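PDB 3RBT: glutathione transferase o1 from Bombyx mori, which probably transfers glutathione to electrophilic substrates and may also reduce dehydroascorbate at the expense of glutathione. Local coordinates for residues Glu184-Val192 and His223-Tyr234; Pro36-Val44 and Phe90-Tyr98. All blocks are in the same frame, centred on the assembly; numbering follows the deposited sequence.

Interaction 1. Residues Glu184-Val192 and His223-Tyr234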
# COMPACT_ATOMS: atom_id res chain seq x y z
N GLU A 184 15.03 -5.24 -14.53
CA GLU A 184 15.31 -5.52 -15.94
C GLU A 184 15.71 -4.24 -16.69
O GLU A 184 16.59 -4.26 -17.56
CB GLU A 184 14.10 -6.14 -16.60
CG GLU A 184 14.39 -6.84 -17.90
CD GLU A 184 13.13 -7.42 -18.50
OE1 GLU A 184 12.43 -6.68 -19.23
OE2 GLU A 184 12.84 -8.60 -18.23
N ARG A 185 15.03 -3.13 -16.36
CA ARG A 185 15.32 -1.82 -16.93
C ARG A 185 16.70 -1.29 -16.56
O ARG A 185 17.35 -0.64 -17.38
CB ARG A 185 14.24 -0.81 -16.56
CG ARG A 185 12.98 -0.98 -17.38
CD ARG A 185 11.75 -0.33 -16.75
NE ARG A 185 10.60 -0.46 -17.65
CZ ARG A 185 9.90 -1.59 -17.82
NH1 ARG A 185 10.22 -2.69 -17.15
NH2 ARG A 185 8.89 -1.61 -18.68
N LEU A 186 17.17 -1.61 -15.35
CA LEU A 186 18.48 -1.14 -14.89
C LEU A 186 19.64 -1.56 -15.79
O LEU A 186 20.60 -0.81 -15.93
CB LEU A 186 18.76 -1.57 -13.45
CG LEU A 186 17.83 -0.97 -12.38
CD1 LEU A 186 18.20 -1.49 -10.99
CD2 LEU A 186 17.85 0.56 -12.42
N TYR A 187 19.53 -2.74 -16.39
CA TYR A 187 20.56 -3.24 -17.31
C TYR A 187 20.86 -2.27 -18.47
O TYR A 187 21.94 -2.32 -19.05
CB TYR A 187 20.19 -4.63 -17.86
CG TYR A 187 20.16 -5.76 -16.83
CD1 TYR A 187 21.34 -6.32 -16.34
CD2 TYR A 187 18.96 -6.27 -16.37
CE1 TYR A 187 21.31 -7.37 -15.41
CE2 TYR A 187 18.91 -7.30 -15.45
CZ TYR A 187 20.08 -7.84 -14.96
OH TYR A 187 20.02 -8.86 -14.05
N LEU A 188 19.91 -1.39 -18.80
CA LEU A 188 20.14 -0.38 -19.84
C LEU A 188 21.36 0.49 -19.50
O LEU A 188 22.02 1.02 -20.39
CB LEU A 188 18.90 0.49 -20.09
CG LEU A 188 18.43 1.55 -19.08
CD1 LEU A 188 19.22 2.85 -19.20
CD2 LEU A 188 16.95 1.85 -19.23
N LEU A 189 21.64 0.63 -18.20
CA LEU A 189 22.71 1.48 -17.72
C LEU A 189 24.09 1.00 -18.17
O LEU A 189 25.05 1.76 -18.14
CB LEU A 189 22.66 1.59 -16.19
CG LEU A 189 22.66 3.02 -15.64
CD1 LEU A 189 21.23 3.46 -15.37
CD2 LEU A 189 23.51 3.15 -14.38
N ARG A 190 24.16 -0.26 -18.59
CA ARG A 190 25.40 -0.83 -19.11
C ARG A 190 25.69 -0.26 -20.50
O ARG A 190 26.84 -0.23 -20.92
CB ARG A 190 25.34 -2.36 -19.14
CG ARG A 190 26.72 -3.01 -19.00
CD ARG A 190 26.71 -4.52 -19.26
NE ARG A 190 25.72 -5.23 -18.44
CZ ARG A 190 25.93 -6.43 -17.89
NH1 ARG A 190 27.11 -7.03 -18.04
NH2 ARG A 190 24.97 -7.01 -17.17
N CYS A 191 24.63 0.18 -21.18
CA CYS A 191 24.78 0.89 -22.45
C CYS A 191 25.28 2.32 -22.24
O CYS A 191 25.99 2.87 -23.09
CB CYS A 191 23.46 0.90 -23.24
SG CYS A 191 22.71 -0.73 -23.50
N VAL A 192 24.91 2.92 -21.10
CA VAL A 192 25.33 4.29 -20.76
C VAL A 192 26.78 4.32 -20.29
O VAL A 192 27.61 5.02 -20.88
CB VAL A 192 24.43 4.93 -19.67
CG1 VAL A 192 24.84 6.40 -19.44
CG2 VAL A 192 22.96 4.83 -20.03
N HIS A 223 7.93 -11.28 -21.56
CA HIS A 223 7.66 -9.83 -21.56
C HIS A 223 8.90 -8.94 -21.45
O HIS A 223 8.80 -7.75 -21.07
CB HIS A 223 6.66 -9.49 -20.46
CG HIS A 223 5.33 -10.13 -20.65
ND1 HIS A 223 4.92 -11.23 -19.92
CD2 HIS A 223 4.34 -9.88 -21.54
CE1 HIS A 223 3.72 -11.60 -20.33
NE2 HIS A 223 3.34 -10.80 -21.31
N ALA A 224 10.05 -9.52 -21.78
CA ALA A 224 11.35 -8.87 -21.63
C ALA A 224 11.69 -7.96 -22.81
O ALA A 224 11.22 -8.16 -23.93
CB ALA A 224 12.44 -9.93 -21.48
N HIS A 225 12.53 -6.97 -22.52
CA HIS A 225 13.27 -6.24 -23.56
C HIS A 225 14.74 -6.20 -23.16
O HIS A 225 15.07 -6.33 -21.98
CB HIS A 225 12.70 -4.83 -23.75
CG HIS A 225 11.31 -4.81 -24.31
ND1 HIS A 225 10.19 -4.89 -23.51
CD2 HIS A 225 10.87 -4.76 -25.58
CE1 HIS A 225 9.11 -4.88 -24.27
NE2 HIS A 225 9.49 -4.80 -25.53
N SER A 226 15.61 -6.04 -24.15
CA SER A 226 17.05 -5.98 -23.93
C SER A 226 17.50 -4.64 -23.33
O SER A 226 16.74 -3.66 -23.35
CB SER A 226 17.78 -6.25 -25.25
OG SER A 226 17.52 -5.24 -26.21
N PRO A 227 18.72 -4.60 -22.75
CA PRO A 227 19.35 -3.33 -22.36
C PRO A 227 19.27 -2.28 -23.47
O PRO A 227 18.85 -1.15 -23.20
CB PRO A 227 20.80 -3.74 -22.12
CG PRO A 227 20.69 -5.14 -21.60
CD PRO A 227 19.48 -5.76 -22.23
N GLN A 228 19.64 -2.65 -24.69
CA GLN A 228 19.66 -1.70 -25.81
C GLN A 228 18.26 -1.17 -26.13
O GLN A 228 18.07 0.03 -26.35
CB GLN A 228 20.30 -2.33 -27.06
CG GLN A 228 20.58 -1.33 -28.20
CD GLN A 228 21.54 -0.22 -27.79
OE1 GLN A 228 21.18 0.96 -27.81
NE2 GLN A 228 22.76 -0.59 -27.41
N GLU A 229 17.28 -2.08 -26.14
CA GLU A 229 15.90 -1.72 -26.43
C GLU A 229 15.35 -0.75 -25.39
O GLU A 229 14.73 0.25 -25.75
CB GLU A 229 15.01 -2.98 -26.55
CG GLU A 229 15.24 -3.78 -27.84
CD GLU A 229 14.79 -5.24 -27.73
OE1 GLU A 229 14.11 -5.59 -26.75
OE2 GLU A 229 15.12 -6.04 -28.63
N TYR A 230 15.60 -1.02 -24.11
CA TYR A 230 15.22 -0.08 -23.06
C TYR A 230 15.92 1.27 -23.23
O TYR A 230 15.29 2.32 -23.05
CB TYR A 230 15.51 -0.65 -21.67
CG TYR A 230 14.47 -1.63 -21.16
CD1 TYR A 230 13.10 -1.37 -21.30
CD2 TYR A 230 14.86 -2.80 -20.52
CE1 TYR A 230 12.15 -2.28 -20.82
CE2 TYR A 230 13.92 -3.71 -20.03
CZ TYR A 230 12.58 -3.44 -20.19
OH TYR A 230 11.65 -4.34 -19.70
N PHE A 231 17.20 1.21 -23.59
CA PHE A 231 18.04 2.41 -23.74
C PHE A 231 17.54 3.32 -24.86
O PHE A 231 17.38 4.52 -24.66
CB PHE A 231 19.51 2.01 -23.95
CG PHE A 231 20.44 3.17 -24.21
CD1 PHE A 231 20.75 4.09 -23.20
CD2 PHE A 231 21.04 3.33 -25.46
CE1 PHE A 231 21.63 5.16 -23.45
CE2 PHE A 231 21.92 4.39 -25.71
CZ PHE A 231 22.22 5.31 -24.70
N ASP A 232 17.29 2.73 -26.02
CA ASP A 232 16.73 3.47 -27.14
C ASP A 232 15.33 4.02 -26.83
O ASP A 232 15.00 5.13 -27.23
CB ASP A 232 16.75 2.62 -28.42
CG ASP A 232 18.14 2.51 -29.00
OD1 ASP A 232 18.91 3.48 -28.86
OD2 ASP A 232 18.48 1.46 -29.60
N TYR A 233 14.53 3.24 -26.10
CA TYR A 233 13.21 3.71 -25.66
C TYR A 233 13.29 4.89 -24.69
O TYR A 233 12.65 5.92 -24.90
CB TYR A 233 12.36 2.61 -25.02
CG TYR A 233 11.09 3.21 -24.44
CD1 TYR A 233 10.99 3.52 -23.08
CD2 TYR A 233 10.01 3.52 -25.27
CE1 TYR A 233 9.83 4.11 -22.56
CE2 TYR A 233 8.85 4.10 -24.76
CZ TYR A 233 8.77 4.40 -23.40
OH TYR A 233 7.64 4.97 -22.91
N TYR A 234 14.04 4.73 -23.61
CA TYR A 234 14.08 5.75 -22.57
C TYR A 234 14.78 7.05 -22.98
O TYR A 234 14.38 8.12 -22.54
CB TYR A 234 14.59 5.19 -21.23
CG TYR A 234 13.51 4.40 -20.50
CD1 TYR A 234 13.58 3.02 -20.37
CD2 TYR A 234 12.39 5.05 -19.98
CE1 TYR A 234 12.57 2.30 -19.72
CE2 TYR A 234 11.37 4.35 -19.34
CZ TYR A 234 11.47 2.98 -19.21
OH TYR A 234 10.46 2.30 -18.57
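Tyr230 OH gives Glu184 OE1 an unusually short hydrogen bond of 2.5 Å, while Arg185, the next residue along, lies over one face of the same tyrosine ring. The phenol meets the carboxylate on its anti side, and His225 N adds a weak bond to that same oxygen. With chi1 at -78°, CG of Arg185 is anti to its carbonyl carbon, and this first part of the chain sits over the ring as a CH-pi contact, CG 3.7 Å from the Tyr230 centroid. The guanidinium then reaches Tyr234, Arg185 NE to Tyr234 OH 2.9 Å with the oxygen in the guanidinium plane, while NH2 bonds to Met34 O and NH1 to Pro181 O. Farther along, the contact is apolar: Leu188 CD2 lies 3.7 Å from Tyr234 CD1, and Cys191 CB sits over the Phe231 ring with its sulfur oblique to it. Tyr187 CB touches Pro227 CG at 3.8 Å. Ser226 and Glu229 form a capping box at the start of helix 227-237, which packs here against the end of helix 174-186 and the turn after it, within the all-helical C-terminal half of the GST fold.

Interaction 2. Residues Pro36-Val44 and Phe90-Tyr98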
# COMPACT_ATOMS: atom_id res chain seq x y z
N PRO A 36 6.40 -0.04 -16.58
CA PRO A 36 6.83 -1.07 -15.63
C PRO A 36 5.72 -1.56 -14.67
O PRO A 36 5.77 -2.71 -14.23
CB PRO A 36 7.95 -0.39 -14.84
CG PRO A 36 7.62 1.10 -14.91
CD PRO A 36 7.06 1.26 -16.31
N TYR A 37 4.76 -0.70 -14.33
CA TYR A 37 3.61 -1.11 -13.50
C TYR A 37 2.71 -2.09 -14.24
O TYR A 37 2.18 -3.05 -13.64
CB TYR A 37 2.82 0.11 -13.03
CG TYR A 37 3.59 0.98 -12.04
CD1 TYR A 37 3.70 0.62 -10.70
CD2 TYR A 37 4.23 2.15 -12.47
CE1 TYR A 37 4.43 1.42 -9.79
CE2 TYR A 37 4.94 2.96 -11.58
CZ TYR A 37 5.04 2.58 -10.24
OH TYR A 37 5.75 3.37 -9.37
N GLY A 38 2.55 -1.88 -15.55
CA GLY A 38 1.89 -2.85 -16.42
C GLY A 38 2.71 -4.12 -16.60
O GLY A 38 2.16 -5.21 -16.62
N HIS A 39 4.03 -3.97 -16.73
CA HIS A 39 4.97 -5.10 -16.83
C HIS A 39 4.79 -6.05 -15.64
O HIS A 39 4.68 -7.27 -15.81
CB HIS A 39 6.41 -4.58 -16.90
CG HIS A 39 7.43 -5.60 -17.29
ND1 HIS A 39 8.74 -5.26 -17.59
CD2 HIS A 39 7.35 -6.95 -17.45
CE1 HIS A 39 9.42 -6.35 -17.89
NE2 HIS A 39 8.60 -7.39 -17.82
N ARG A 40 4.73 -5.47 -14.44
CA ARG A 40 4.35 -6.16 -13.21
C ARG A 40 3.12 -7.04 -13.32
O ARG A 40 3.15 -8.22 -12.95
CB ARG A 40 4.03 -5.12 -12.13
CG ARG A 40 5.09 -4.90 -11.13
CD ARG A 40 4.52 -4.06 -9.99
NE ARG A 40 5.57 -3.82 -9.00
CZ ARG A 40 5.52 -2.93 -8.03
NH1 ARG A 40 4.45 -2.15 -7.88
NH2 ARG A 40 6.55 -2.82 -7.21
N VAL A 41 2.03 -6.45 -13.79
CA VAL A 41 0.77 -7.16 -13.92
C VAL A 41 0.86 -8.22 -15.03
O VAL A 41 0.30 -9.31 -14.88
CB VAL A 41 -0.42 -6.19 -14.16
CG1 VAL A 41 -1.73 -6.97 -14.28
CG2 VAL A 41 -0.51 -5.17 -13.01
N LEU A 42 1.56 -7.92 -16.12
CA LEU A 42 1.78 -8.93 -17.17
C LEU A 42 2.52 -10.17 -16.63
O LEU A 42 2.17 -11.29 -16.98
CB LEU A 42 2.53 -8.35 -18.38
CG LEU A 42 1.75 -7.37 -19.27
CD1 LEU A 42 2.68 -6.63 -20.24
CD2 LEU A 42 0.63 -8.09 -20.03
N LEU A 43 3.53 -9.95 -15.80
CA LEU A 43 4.29 -11.05 -15.18
C LEU A 43 3.41 -11.97 -14.32
O LEU A 43 3.48 -13.20 -14.45
CB LEU A 43 5.44 -10.51 -14.34
CG LEU A 43 6.56 -9.80 -15.11
CD1 LEU A 43 7.59 -9.18 -14.14
CD2 LEU A 43 7.23 -10.71 -16.16
N VAL A 44 2.59 -11.36 -13.47
CA VAL A 44 1.69 -12.09 -12.57
C VAL A 44 0.63 -12.88 -13.34
O VAL A 44 0.45 -14.08 -13.09
CB VAL A 44 1.05 -11.13 -11.52
CG1 VAL A 44 -0.03 -11.84 -10.68
CG2 VAL A 44 2.15 -10.59 -10.61
N PHE A 90 -7.74 -0.92 -10.28
CA PHE A 90 -6.60 -0.01 -10.33
C PHE A 90 -5.51 -0.42 -9.35
O PHE A 90 -5.76 -1.20 -8.42
CB PHE A 90 -7.04 1.43 -10.02
CG PHE A 90 -8.11 1.97 -10.94
CD1 PHE A 90 -9.41 2.14 -10.50
CD2 PHE A 90 -7.80 2.34 -12.25
CE1 PHE A 90 -10.40 2.65 -11.34
CE2 PHE A 90 -8.78 2.84 -13.11
CZ PHE A 90 -10.08 3.00 -12.65
N GLU A 91 -4.32 0.15 -9.56
CA GLU A 91 -3.14 0.03 -8.68
C GLU A 91 -2.49 -1.35 -8.73
O GLU A 91 -3.11 -2.35 -8.34
CB GLU A 91 -3.47 0.45 -7.24
CG GLU A 91 -3.87 1.92 -7.10
CD GLU A 91 -3.85 2.41 -5.66
OE1 GLU A 91 -3.21 1.75 -4.81
OE2 GLU A 91 -4.47 3.48 -5.38
N SER A 92 -1.25 -1.40 -9.23
CA SER A 92 -0.60 -2.68 -9.60
C SER A 92 -0.52 -3.68 -8.46
O SER A 92 -0.70 -4.88 -8.67
CB SER A 92 0.80 -2.44 -10.19
OG SER A 92 1.69 -1.91 -9.21
N VAL A 93 -0.23 -3.19 -7.25
CA VAL A 93 -0.22 -4.04 -6.06
C VAL A 93 -1.59 -4.65 -5.77
O VAL A 93 -1.70 -5.86 -5.56
CB VAL A 93 0.26 -3.26 -4.81
CG1 VAL A 93 0.25 -4.18 -3.58
CG2 VAL A 93 1.66 -2.70 -5.03
N VAL A 94 -2.63 -3.82 -5.77
CA VAL A 94 -3.99 -4.30 -5.53
C VAL A 94 -4.42 -5.30 -6.62
O VAL A 94 -5.03 -6.35 -6.32
CB VAL A 94 -4.98 -3.12 -5.44
CG1 VAL A 94 -6.41 -3.61 -5.29
CG2 VAL A 94 -4.60 -2.22 -4.26
N ILE A 95 -4.06 -4.98 -7.86
CA ILE A 95 -4.36 -5.82 -9.02
C ILE A 95 -3.72 -7.20 -8.90
O ILE A 95 -4.39 -8.22 -9.06
CB ILE A 95 -3.92 -5.14 -10.35
CG1 ILE A 95 -4.90 -4.01 -10.71
CG2 ILE A 95 -3.89 -6.15 -11.46
CD1 ILE A 95 -4.38 -3.00 -11.77
N CYS A 96 -2.43 -7.22 -8.59
CA CYS A 96 -1.69 -8.46 -8.51
C CYS A 96 -2.15 -9.31 -7.33
O CYS A 96 -2.21 -10.53 -7.45
CB CYS A 96 -0.18 -8.19 -8.43
SG CYS A 96 0.55 -7.56 -9.97
N ASP A 97 -2.48 -8.65 -6.21
CA ASP A 97 -2.99 -9.34 -5.02
C ASP A 97 -4.39 -9.90 -5.26
O ASP A 97 -4.69 -11.03 -4.83
CB ASP A 97 -2.95 -8.44 -3.77
CG ASP A 97 -1.52 -8.18 -3.27
OD1 ASP A 97 -0.58 -8.86 -3.73
OD2 ASP A 97 -1.34 -7.32 -2.39
N TYR A 98 -5.22 -9.13 -5.96
CA TYR A 98 -6.53 -9.62 -6.40
C TYR A 98 -6.37 -10.93 -7.18
O TYR A 98 -7.02 -11.91 -6.88
CB TYR A 98 -7.26 -8.58 -7.27
CG TYR A 98 -8.43 -9.20 -8.00
CD1 TYR A 98 -9.62 -9.45 -7.33
CD2 TYR A 98 -8.31 -9.60 -9.33
CE1 TYR A 98 -10.69 -10.06 -7.98
CE2 TYR A 98 -9.38 -10.21 -9.98
CZ TYR A 98 -10.56 -10.44 -9.30
OH TYR A 98 -11.62 -11.05 -9.94
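Val41 and Val44 pack against Ile95 and Cys96 in the close part of this contact, where two helices run almost exactly parallel, 5° apart, with axes 9.6 Å from each other. Val41 CG1 meets Ile95 CG2 at 3.6 Å, the two side chains crossing at about a right angle. The sulfur of Cys96 points into the gap between the helices because SG is anti to its carbonyl carbon (chi1 -70°); there Val44 CG2 touches it at 3.5 Å, and Val41 CG2 approaches less closely.

One helical turn back, toward the N-terminal ends, the contact becomes polar but stays buried at Arg40 and Ser92. Arg40 runs extended from CG to NE past Ser92, and its NH1 donates to Ser92 OG at 3.1 Å, the oxygen lying in the guanidinium plane at its edge. The same OG is met by the edge of the Tyr37 ring, 3.6 Å from CD1. The looser side is here, at the partly exposed Tyr37 and Val93; the valine offers only its CG2 to Arg40 NH1, at 4.0 Å. The arginine has a second hold, for its NE donates to Met178 O. Replacing Arg40 by an alanine would remove the guanidinium and is likely to leave Ser92 OG without this donor and Met178 O without its partner, opening a gap beside Tyr37.

Helix 174-186 lies against the Tyr37 and Arg40 side, where Trp182 meets the Tyr37 ring edge-to-face, and Ile123 and Ile130 of helix 113-138 touch the same region. Ile95 rests on Leu78 of strand 77-80, and the pair of helices lies between the sheet of the thioredoxin-like N-terminal domain and the helical domain. Farther round helix 92-102, Asp97 forms a salt bridge with Arg120 of the second subunit.

From the N terminus, strand 27-31 leads into helix 36-47, and interaction 2 closes a loop of 45 residues, including strands 52-56, 77-80 and 87-89, when helix 92-102 returns beside it. The chain then enters the helical domain, and interaction 1 closes a later, almost wholly helical loop between 184-192 and 223-234. The two loops are in series, neither nested nor crossed. Their centres are about 21 Å apart, yet the two contacts meet at His39, on helix 36-47: its ND1 probably hydrogen-bonds Arg185 NH1, and its ring packs against Glu184 and Tyr230. Interaction 2 pairs two helices of the thioredoxin-like half, interaction 1 joins two parts of the helical half, and His39 links them.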